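Local coordinates for viral structural protein 4 (Bombyx mori cytoplasmic polyhedrosis virus, PDB 6TZ0) that probably serves as the GTP-binding partner of the viral RNA-dependent RNA polymerase, to which it is bound in the transcribing virus, at residues L154-F159 with N170-L175; M72-I77 with A177-H182; A57-R62 with T139-L144; Y16-R21 with A191-T196. All coordinates share one frame; numbering follows the deposited sequence.

Contact 1 (L154-F159 with N170-L175); sequences LALIIF and NYINQL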
# COMPACT_ATOMS: atom_id res chain seq x y z
N LEU B 154 -32.56 28.45 -18.79
CA LEU B 154 -31.33 29.17 -19.06
C LEU B 154 -30.17 28.18 -19.13
O LEU B 154 -29.85 27.54 -18.13
CB LEU B 154 -31.07 30.22 -17.98
CG LEU B 154 -32.03 31.41 -17.98
CD1 LEU B 154 -31.77 32.29 -16.78
CD2 LEU B 154 -31.85 32.20 -19.25
N ALA B 155 -29.54 28.08 -20.29
CA ALA B 155 -28.44 27.14 -20.48
C ALA B 155 -27.16 27.68 -19.85
O ALA B 155 -26.86 28.87 -19.94
CB ALA B 155 -28.22 26.88 -21.96
N LEU B 156 -26.40 26.78 -19.23
CA LEU B 156 -25.16 27.16 -18.58
C LEU B 156 -24.05 27.29 -19.61
O LEU B 156 -23.86 26.39 -20.43
CB LEU B 156 -24.81 26.13 -17.51
CG LEU B 156 -23.78 26.44 -16.43
CD1 LEU B 156 -24.20 25.74 -15.17
CD2 LEU B 156 -22.42 25.94 -16.83
N ILE B 157 -23.33 28.41 -19.58
CA ILE B 157 -22.42 28.79 -20.66
C ILE B 157 -21.01 28.93 -20.11
O ILE B 157 -20.78 29.68 -19.16
CB ILE B 157 -22.88 30.09 -21.32
CG1 ILE B 157 -24.27 29.92 -21.92
CG2 ILE B 157 -21.94 30.46 -22.41
CD1 ILE B 157 -24.91 31.20 -22.31
N ILE B 158 -20.07 28.20 -20.72
CA ILE B 158 -18.67 28.17 -20.29
C ILE B 158 -17.80 28.54 -21.48
O ILE B 158 -18.04 28.09 -22.60
CB ILE B 158 -18.28 26.78 -19.76
CG1 ILE B 158 -19.24 26.31 -18.67
CG2 ILE B 158 -16.93 26.79 -19.11
CD1 ILE B 158 -19.06 24.87 -18.33
N PHE B 159 -16.77 29.35 -21.24
CA PHE B 159 -15.73 29.54 -22.24
C PHE B 159 -14.72 28.40 -22.14
O PHE B 159 -14.53 27.81 -21.08
CB PHE B 159 -14.99 30.87 -22.04
CG PHE B 159 -15.79 32.10 -22.38
CD1 PHE B 159 -17.03 32.01 -22.98
CD2 PHE B 159 -15.27 33.35 -22.13
CE1 PHE B 159 -17.75 33.14 -23.28
CE2 PHE B 159 -15.98 34.48 -22.44
CZ PHE B 159 -17.22 34.38 -23.01
N ASN B 170 -17.68 27.64 -7.19
CA ASN B 170 -17.77 26.22 -6.84
C ASN B 170 -19.15 25.65 -7.12
O ASN B 170 -19.26 24.52 -7.60
CB ASN B 170 -17.39 26.02 -5.37
CG ASN B 170 -15.91 26.19 -5.12
OD1 ASN B 170 -15.09 25.74 -5.91
ND2 ASN B 170 -15.57 26.83 -4.02
N TYR B 171 -20.20 26.42 -6.82
CA TYR B 171 -21.56 25.92 -7.02
C TYR B 171 -21.90 25.75 -8.50
O TYR B 171 -22.64 24.83 -8.87
CB TYR B 171 -22.57 26.82 -6.31
CG TYR B 171 -22.46 28.30 -6.62
CD1 TYR B 171 -23.12 28.85 -7.71
CD2 TYR B 171 -21.71 29.15 -5.82
CE1 TYR B 171 -23.02 30.20 -8.00
CE2 TYR B 171 -21.61 30.49 -6.10
CZ TYR B 171 -22.27 31.01 -7.19
OH TYR B 171 -22.17 32.35 -7.47
N ILE B 172 -21.32 26.58 -9.37
CA ILE B 172 -21.50 26.38 -10.81
C ILE B 172 -20.80 25.10 -11.26
O ILE B 172 -21.34 24.35 -12.08
CB ILE B 172 -21.02 27.62 -11.58
CG1 ILE B 172 -21.83 28.84 -11.15
CG2 ILE B 172 -21.16 27.44 -13.07
CD1 ILE B 172 -23.31 28.71 -11.44
N ASN B 173 -19.62 24.82 -10.71
CA ASN B 173 -18.94 23.56 -10.97
C ASN B 173 -19.73 22.36 -10.47
O ASN B 173 -19.67 21.29 -11.07
CB ASN B 173 -17.56 23.54 -10.32
CG ASN B 173 -16.57 24.43 -11.02
OD1 ASN B 173 -16.53 24.48 -12.24
ND2 ASN B 173 -15.75 25.12 -10.25
N GLN B 174 -20.46 22.53 -9.37
CA GLN B 174 -21.36 21.48 -8.90
C GLN B 174 -22.52 21.28 -9.85
O GLN B 174 -23.03 20.16 -9.99
CB GLN B 174 -21.86 21.82 -7.50
CG GLN B 174 -20.75 21.89 -6.48
CD GLN B 174 -21.19 22.45 -5.15
OE1 GLN B 174 -22.36 22.73 -4.94
NE2 GLN B 174 -20.23 22.70 -4.28
N LEU B 175 -22.96 22.35 -10.52
CA LEU B 175 -24.06 22.23 -11.48
C LEU B 175 -23.63 21.67 -12.83
O LEU B 175 -24.49 21.18 -13.56
CB LEU B 175 -24.72 23.58 -11.71
CG LEU B 175 -25.43 24.18 -10.51
CD1 LEU B 175 -25.92 25.55 -10.88
CD2 LEU B 175 -26.57 23.29 -10.08
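No ring or amide lies between Leu156 and its two partners, Ile172 and Leu175; the flat groups of these segments are turned to other neighbours. The Phe159 ring meets the rings of Tyr16 and Tyr164, while the Tyr171 side chain packs on Leu56 and Ala57 of helix 41-60. What remains is an apolar meeting of branches. Leu156 sends one methyl, CD1, at the helix, and this atom makes both contacts: it is 4.1 Å from Ile172 CG2 and 4.1 Å from Leu175 CB. Ile172 and Leu175 stand three residues apart, so they lie on the same side of the helix, and the leucine tip reaches both. Its CG lies opposite the backbone N (chi1 -164°), which carries the isobutyl group out from the segment just before strand 157-159. The leucine runs at a slant to Ile172 but at about a right angle to Leu175. All three side chains are buried, and no hydrogen bond spans the contact. Farther round the helix, Asn170 OD1 is bonded to Thr462 OG1 of the polymerase chain, so a single helix serves both the interior and the subunit interface. The connection between the parallel strands 157-159 and 182-184 runs through helices 162-166 and 170-176, a beta-alpha-beta crossover, and Leu156 packs against the second of them.

Contact 2 (M72-I77 with A177-H182); sequences MYADMI and AYTQPH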
# COMPACT_ATOMS: atom_id res chain seq x y z
N MET B 72 -31.39 18.55 -8.90
CA MET B 72 -32.63 19.31 -8.80
C MET B 72 -32.43 20.77 -9.19
O MET B 72 -33.23 21.32 -9.96
CB MET B 72 -33.18 19.21 -7.38
CG MET B 72 -34.55 19.80 -7.19
SD MET B 72 -35.83 18.80 -7.95
CE MET B 72 -35.85 17.43 -6.80
N TYR B 73 -31.37 21.40 -8.66
CA TYR B 73 -31.03 22.77 -9.04
C TYR B 73 -30.73 22.89 -10.53
O TYR B 73 -31.14 23.86 -11.18
CB TYR B 73 -29.83 23.26 -8.24
CG TYR B 73 -30.08 23.71 -6.81
CD1 TYR B 73 -30.60 24.96 -6.54
CD2 TYR B 73 -29.73 22.90 -5.74
CE1 TYR B 73 -30.81 25.38 -5.25
CE2 TYR B 73 -29.94 23.31 -4.44
CZ TYR B 73 -30.48 24.55 -4.20
OH TYR B 73 -30.68 24.96 -2.91
N ALA B 74 -30.03 21.90 -11.08
CA ALA B 74 -29.69 21.91 -12.50
C ALA B 74 -30.94 21.81 -13.37
O ALA B 74 -31.06 22.52 -14.37
CB ALA B 74 -28.73 20.77 -12.82
N ASP B 75 -31.90 20.97 -12.97
CA ASP B 75 -33.14 20.85 -13.73
C ASP B 75 -33.97 22.13 -13.64
O ASP B 75 -34.48 22.60 -14.66
CB ASP B 75 -33.96 19.66 -13.23
CG ASP B 75 -33.29 18.34 -13.52
OD1 ASP B 75 -32.49 18.28 -14.47
OD2 ASP B 75 -33.58 17.36 -12.80
N MET B 76 -34.07 22.72 -12.45
CA MET B 76 -34.86 23.93 -12.26
C MET B 76 -34.29 25.11 -13.02
O MET B 76 -35.05 25.93 -13.56
CB MET B 76 -34.94 24.26 -10.77
CG MET B 76 -35.76 23.29 -9.98
SD MET B 76 -35.53 23.50 -8.23
CE MET B 76 -36.25 25.11 -8.08
N ILE B 77 -32.97 25.23 -13.09
CA ILE B 77 -32.40 26.39 -13.77
C ILE B 77 -32.30 26.14 -15.27
O ILE B 77 -32.77 26.96 -16.07
CB ILE B 77 -31.03 26.75 -13.17
CG1 ILE B 77 -31.19 27.12 -11.70
CG2 ILE B 77 -30.43 27.91 -13.91
CD1 ILE B 77 -29.90 27.17 -10.95
N ALA B 177 -21.93 19.04 -13.60
CA ALA B 177 -22.00 17.59 -13.67
C ALA B 177 -23.39 17.05 -13.98
O ALA B 177 -23.51 15.87 -14.31
CB ALA B 177 -21.51 16.98 -12.36
N TYR B 178 -24.43 17.87 -13.88
CA TYR B 178 -25.80 17.42 -14.09
C TYR B 178 -26.49 18.25 -15.15
O TYR B 178 -27.71 18.45 -15.11
CB TYR B 178 -26.58 17.45 -12.78
CG TYR B 178 -26.01 16.51 -11.75
CD1 TYR B 178 -26.33 15.16 -11.77
CD2 TYR B 178 -25.14 16.97 -10.78
CE1 TYR B 178 -25.80 14.30 -10.84
CE2 TYR B 178 -24.61 16.11 -9.84
CZ TYR B 178 -24.94 14.78 -9.88
OH TYR B 178 -24.42 13.92 -8.94
N THR B 179 -25.72 18.75 -16.11
CA THR B 179 -26.17 19.69 -17.12
C THR B 179 -25.36 19.41 -18.37
O THR B 179 -24.21 18.99 -18.29
CB THR B 179 -25.97 21.14 -16.63
OG1 THR B 179 -26.69 21.33 -15.41
CG2 THR B 179 -26.46 22.17 -17.62
N GLN B 180 -25.99 19.57 -19.54
CA GLN B 180 -25.22 19.72 -20.76
C GLN B 180 -24.91 21.20 -20.96
O GLN B 180 -25.80 21.97 -21.34
CB GLN B 180 -25.99 19.19 -21.97
CG GLN B 180 -26.24 17.69 -21.97
CD GLN B 180 -24.97 16.89 -21.94
OE1 GLN B 180 -24.71 16.14 -21.00
NE2 GLN B 180 -24.14 17.07 -22.96
N PRO B 181 -23.68 21.64 -20.71
CA PRO B 181 -23.37 23.06 -20.84
C PRO B 181 -23.14 23.43 -22.30
O PRO B 181 -22.98 22.57 -23.17
CB PRO B 181 -22.08 23.21 -20.03
CG PRO B 181 -21.42 21.92 -20.21
CD PRO B 181 -22.50 20.88 -20.28
N HIS B 182 -23.11 24.72 -22.55
CA HIS B 182 -22.83 25.24 -23.88
C HIS B 182 -21.40 25.78 -23.88
O HIS B 182 -21.13 26.84 -23.30
CB HIS B 182 -23.83 26.33 -24.27
CG HIS B 182 -23.69 26.79 -25.68
ND1 HIS B 182 -22.84 27.81 -26.04
CD2 HIS B 182 -24.27 26.36 -26.82
CE1 HIS B 182 -22.91 28.00 -27.35
NE2 HIS B 182 -23.78 27.13 -27.84
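Ala74 turns its methyl group toward the chain around Tyr178 and Thr179, where it meets two oxygens and a methylene. Ala74 CB lies 3.3 Å from Thr179 OG1 and 3.4 Å from the backbone Tyr178 O. On the apolar side, Ala74 CB faces Tyr178 CB at 4.0 Å. The small side chain lets the backbones come close, with the CA atoms of Ala74 and Tyr178 6.1 Å apart. Tyr178 starts out in the direction of the helix, but its ring then turns off: CG sits opposite the carbonyl carbon (chi1 -63°), and the side chain packs on Pro70 and Arg71 at the start of helix 70-79 and on Leu943 of the polymerase chain. The segment 177-182 is the return limb of a beta-alpha-beta crossover, leading from helix 170-176 into strand 182-184, and helix 70-79 packs against it just after helix 170-176 ends. Thr179 is set across the alanine rather than pointing at it. With OG1 placed beside its own backbone N (chi1 -58°), the hydroxyl is hydrogen-bonded to Leu175 O in the last part of helix 170-176, so its polar requirement is met there and the alanine methyl makes only van der Waals contact with it. The threonine side chain also touches Thr78, one turn along from Ala74. On the polymerase side, Arg578 of that chain packs on Gln180 and Pro181 and makes a weak hydrogen bond to Thr179 O.

Contact 3 (A57-R62 with T139-L144); sequences AKHAAR and TEMSTL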
# COMPACT_ATOMS: atom_id res chain seq x y z
N ALA B 57 -25.36 31.56 -4.65
CA ALA B 57 -24.29 31.83 -3.69
C ALA B 57 -24.83 31.88 -2.27
O ALA B 57 -24.18 31.37 -1.34
CB ALA B 57 -23.59 33.14 -4.05
N LYS B 58 -26.03 32.45 -2.09
CA LYS B 58 -26.65 32.47 -0.76
C LYS B 58 -26.96 31.07 -0.26
O LYS B 58 -26.71 30.76 0.91
CB LYS B 58 -27.92 33.32 -0.78
CG LYS B 58 -28.61 33.39 0.57
CD LYS B 58 -29.85 34.26 0.53
CE LYS B 58 -30.98 33.55 -0.18
NZ LYS B 58 -32.26 34.31 -0.10
N HIS B 59 -27.50 30.20 -1.12
CA HIS B 59 -27.82 28.85 -0.65
C HIS B 59 -26.57 28.01 -0.45
O HIS B 59 -26.57 27.12 0.40
CB HIS B 59 -28.76 28.12 -1.61
CG HIS B 59 -30.10 28.75 -1.74
ND1 HIS B 59 -30.93 28.97 -0.66
CD2 HIS B 59 -30.82 29.10 -2.83
CE1 HIS B 59 -32.07 29.50 -1.08
NE2 HIS B 59 -32.02 29.58 -2.40
N ALA B 60 -25.52 28.24 -1.23
CA ALA B 60 -24.30 27.47 -1.06
C ALA B 60 -23.50 27.89 0.16
O ALA B 60 -22.76 27.08 0.71
CB ALA B 60 -23.41 27.58 -2.30
N ALA B 61 -23.65 29.14 0.62
CA ALA B 61 -22.91 29.58 1.79
C ALA B 61 -23.40 28.94 3.09
O ALA B 61 -22.72 29.10 4.11
CB ALA B 61 -22.97 31.10 1.92
N ARG B 62 -24.53 28.24 3.09
CA ARG B 62 -25.08 27.71 4.33
C ARG B 62 -24.73 26.26 4.60
O ARG B 62 -24.83 25.83 5.75
CB ARG B 62 -26.60 27.85 4.36
CG ARG B 62 -27.08 29.28 4.45
CD ARG B 62 -28.50 29.35 4.97
NE ARG B 62 -29.48 28.74 4.09
CZ ARG B 62 -30.20 29.41 3.19
NH1 ARG B 62 -30.05 30.72 3.06
NH2 ARG B 62 -31.07 28.77 2.43
N THR B 139 -37.76 25.53 -2.59
CA THR B 139 -38.98 26.32 -2.74
C THR B 139 -38.67 27.77 -3.06
O THR B 139 -39.38 28.40 -3.85
CB THR B 139 -39.84 26.25 -1.49
OG1 THR B 139 -39.07 26.62 -0.34
CG2 THR B 139 -40.44 24.87 -1.31
N GLU B 140 -37.63 28.33 -2.44
CA GLU B 140 -37.25 29.71 -2.72
C GLU B 140 -36.76 29.87 -4.16
O GLU B 140 -37.17 30.80 -4.87
CB GLU B 140 -36.18 30.15 -1.72
CG GLU B 140 -35.76 31.59 -1.83
CD GLU B 140 -34.78 31.97 -0.74
OE1 GLU B 140 -34.47 31.10 0.11
OE2 GLU B 140 -34.31 33.12 -0.73
N MET B 141 -35.92 28.94 -4.62
CA MET B 141 -35.47 28.94 -6.02
C MET B 141 -36.63 28.69 -6.98
O MET B 141 -36.65 29.26 -8.08
CB MET B 141 -34.37 27.89 -6.20
CG MET B 141 -33.78 27.85 -7.60
SD MET B 141 -32.86 29.32 -8.07
CE MET B 141 -31.33 29.01 -7.23
N SER B 142 -37.62 27.89 -6.57
CA SER B 142 -38.78 27.63 -7.42
C SER B 142 -39.64 28.87 -7.58
O SER B 142 -40.09 29.17 -8.69
CB SER B 142 -39.59 26.48 -6.83
OG SER B 142 -40.74 26.23 -7.61
N THR B 143 -39.88 29.61 -6.49
CA THR B 143 -40.65 30.84 -6.61
C THR B 143 -39.89 31.91 -7.37
O THR B 143 -40.51 32.79 -7.97
CB THR B 143 -41.06 31.36 -5.23
OG1 THR B 143 -39.90 31.63 -4.45
CG2 THR B 143 -41.94 30.36 -4.52
N LEU B 144 -38.56 31.87 -7.35
CA LEU B 144 -37.82 32.84 -8.16
C LEU B 144 -37.87 32.50 -9.65
O LEU B 144 -38.07 33.38 -10.48
CB LEU B 144 -36.39 32.98 -7.66
CG LEU B 144 -35.46 33.95 -8.40
CD1 LEU B 144 -34.69 34.78 -7.44
CD2 LEU B 144 -34.45 33.15 -9.16
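Glu140 reaches from helix 136-146 toward Lys58 and His59 of helix 41-60, and its two carboxylate oxygens divide the contact into an inner and an outer half. The inner half is the more closely packed and buried. Glu140 OE1 comes to the edge of the His59 imidazole, in the plane of the ring, and stands 3.1 Å from CE1 of His59. The carboxylate is turned almost perpendicular to the ring, the planes being 88° apart. Another stretch of the ring edge is met by a methyl: Met141 CE is 4.4 Å from His59 CD2. Both His59 and Met141 are buried; Tyr73 lies against the histidine, while Met55, Leu56 and Met76 pack round the methionine. Toward solvent the contact thins to one ionic pair. The exposed Lys58 bends at chi3 (75°) and its NZ forms a salt bridge with Glu140 OE2, modelled at 2.5 Å, a value too short to be taken literally. Arg62, also exposed, adds a positive charge nearby without touching, its NH2 4.7 Å from Glu140 OE1. Glu140 itself is stretched out, CG anti to the backbone N (chi1 -176°), so that the acid group spans the distance between segments whose nearest CA atoms, those of His59 and Met141, are 9.3 Å apart. Its backbone oxygen is engaged too: Thr143 OG1 donates to Glu140 O at 2.9 Å, alongside the helical bond from Leu144 N. Lys58, and probably the nearby Arg62, would thus favour the charged form of the carboxylate.

Contact 4 (Y16-R21 with A191-T196); sequences YGLYLR and ADFSDT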
# COMPACT_ATOMS: atom_id res chain seq x y z
N TYR B 16 -11.55 39.77 -22.53
CA TYR B 16 -11.75 38.89 -23.68
C TYR B 16 -12.17 39.63 -24.94
O TYR B 16 -12.35 38.98 -25.98
CB TYR B 16 -12.79 37.84 -23.33
CG TYR B 16 -12.28 36.75 -22.42
CD1 TYR B 16 -10.96 36.36 -22.47
CD2 TYR B 16 -13.09 36.18 -21.46
CE1 TYR B 16 -10.47 35.38 -21.63
CE2 TYR B 16 -12.61 35.21 -20.60
CZ TYR B 16 -11.30 34.81 -20.70
OH TYR B 16 -10.80 33.84 -19.87
N GLY B 17 -12.31 40.95 -24.90
CA GLY B 17 -12.81 41.70 -26.02
C GLY B 17 -14.31 41.80 -26.09
O GLY B 17 -14.86 41.99 -27.18
N LEU B 18 -15.00 41.69 -24.96
CA LEU B 18 -16.45 41.60 -24.91
C LEU B 18 -16.98 42.73 -24.04
O LEU B 18 -16.59 42.85 -22.88
CB LEU B 18 -16.90 40.25 -24.34
CG LEU B 18 -16.99 38.97 -25.17
CD1 LEU B 18 -15.66 38.48 -25.64
CD2 LEU B 18 -17.57 37.93 -24.27
N TYR B 19 -17.85 43.55 -24.61
CA TYR B 19 -18.42 44.70 -23.93
C TYR B 19 -19.93 44.55 -23.85
O TYR B 19 -20.57 44.16 -24.82
CB TYR B 19 -18.07 45.98 -24.68
CG TYR B 19 -16.62 46.36 -24.58
CD1 TYR B 19 -15.87 45.98 -23.49
CD2 TYR B 19 -15.99 47.04 -25.59
CE1 TYR B 19 -14.55 46.32 -23.39
CE2 TYR B 19 -14.66 47.38 -25.49
CZ TYR B 19 -13.94 47.01 -24.39
OH TYR B 19 -12.61 47.32 -24.26
N LEU B 20 -20.49 44.87 -22.68
CA LEU B 20 -21.93 44.74 -22.49
C LEU B 20 -22.68 45.75 -23.34
O LEU B 20 -22.30 46.92 -23.44
CB LEU B 20 -22.31 44.92 -21.02
CG LEU B 20 -22.03 43.77 -20.05
CD1 LEU B 20 -22.33 44.20 -18.63
CD2 LEU B 20 -22.86 42.57 -20.42
N ARG B 21 -23.74 45.28 -23.97
CA ARG B 21 -24.62 46.15 -24.74
C ARG B 21 -25.45 46.98 -23.77
O ARG B 21 -25.93 46.45 -22.77
CB ARG B 21 -25.49 45.27 -25.63
CG ARG B 21 -26.33 45.99 -26.64
CD ARG B 21 -26.97 45.01 -27.60
NE ARG B 21 -25.96 44.38 -28.43
CZ ARG B 21 -26.21 43.37 -29.26
NH1 ARG B 21 -27.45 42.89 -29.36
NH2 ARG B 21 -25.24 42.85 -29.99
N ALA B 191 -12.65 34.01 -27.50
CA ALA B 191 -13.85 33.28 -27.87
C ALA B 191 -14.44 33.86 -29.14
O ALA B 191 -14.39 35.07 -29.37
CB ALA B 191 -14.87 33.34 -26.74
N ASP B 192 -14.98 32.99 -29.99
CA ASP B 192 -15.47 33.44 -31.28
C ASP B 192 -16.75 34.25 -31.13
O ASP B 192 -17.72 33.82 -30.49
CB ASP B 192 -15.69 32.26 -32.22
CG ASP B 192 -16.48 31.14 -31.60
OD1 ASP B 192 -16.69 31.17 -30.38
OD2 ASP B 192 -16.93 30.24 -32.35
N PHE B 193 -16.75 35.44 -31.72
CA PHE B 193 -17.79 36.43 -31.52
C PHE B 193 -19.07 36.13 -32.28
O PHE B 193 -20.05 36.87 -32.13
CB PHE B 193 -17.26 37.80 -31.92
CG PHE B 193 -16.07 38.25 -31.12
CD1 PHE B 193 -16.23 38.79 -29.86
CD2 PHE B 193 -14.80 38.14 -31.64
CE1 PHE B 193 -15.14 39.21 -29.13
CE2 PHE B 193 -13.71 38.56 -30.92
CZ PHE B 193 -13.88 39.09 -29.66
N SER B 194 -19.09 35.08 -33.09
CA SER B 194 -20.25 34.74 -33.89
C SER B 194 -21.19 33.76 -33.20
O SER B 194 -22.11 33.25 -33.83
CB SER B 194 -19.81 34.15 -35.23
OG SER B 194 -19.15 32.92 -35.05
N ASP B 195 -20.97 33.49 -31.91
CA ASP B 195 -21.90 32.67 -31.17
C ASP B 195 -23.20 33.44 -30.93
O ASP B 195 -23.23 34.67 -30.97
CB ASP B 195 -21.30 32.24 -29.83
CG ASP B 195 -22.07 31.11 -29.18
OD1 ASP B 195 -22.99 30.56 -29.82
OD2 ASP B 195 -21.81 30.82 -28.01
N THR B 196 -24.27 32.69 -30.68
CA THR B 196 -25.59 33.28 -30.47
C THR B 196 -25.62 34.14 -29.21
O THR B 196 -26.12 35.28 -29.23
CB THR B 196 -26.63 32.18 -30.37
OG1 THR B 196 -26.56 31.36 -31.54
CG2 THR B 196 -28.02 32.76 -30.26
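Phe193 lays its ring beside Gly17 and Leu18 at the Schellman motif that ends helix 10-15, while Phe193 itself belongs to the type I beta turn from Asp192 to Asp195, just ahead of helix 196-201. The contact therefore joins a helix exit to a helix entry. Its apolar part is Leu18 CD1 against Phe193 CE1, at 3.6 Å. The leucine begins to one side, but with CG placed beside its backbone N (chi1 -82°) its end swings in to the phenylalanine, the two crossing at a slant. Leu198 and Phe202 also adjoin Leu18, and Arg204 and Pro205 of strand 204-208 lie against the phenylalanine.

The remaining contacts bring backbone carbonyls to aromatic carbons. Gly17 O is 3.4 Å from Phe193 CE1, and Tyr16 O is 4.0 Å from Phe193 CZ. Gly17 has a positive phi (87°), as the Schellman motif requires, and the chain turns there, bringing both carbonyls to the same end of the ring. No hydrogen bond links the segments. One ring face is occupied by the phenylalanine's own segment: Ala191 O stands 3.7 Å above the ring plane, over its centre.

How the contacts relate
Contacts 1, 2 and 4 are largely buried, whereas contact 3 runs from a buried edge out to solvent and alone carries a salt bridge across its segments. Contact 1 lies within a beta-alpha-beta unit, and contact 2 packs helix 70-79 against its return to the second strand; Leu156 O to His182 N joins them by a probable hydrogen bond. Helix 70-79 of contact 2 also packs against both helices of contact 3, with Met76 on Met141 and Tyr73 on His59. Contact 4 touches contact 1 through Phe159 against Tyr16 and Leu18. Aliphatic branches make contact 1, a methyl among oxygens contact 2, and ring with carbonyls contact 4; the polymerase chain borders contacts 1 and 2, whereas no other chain touches contact 4.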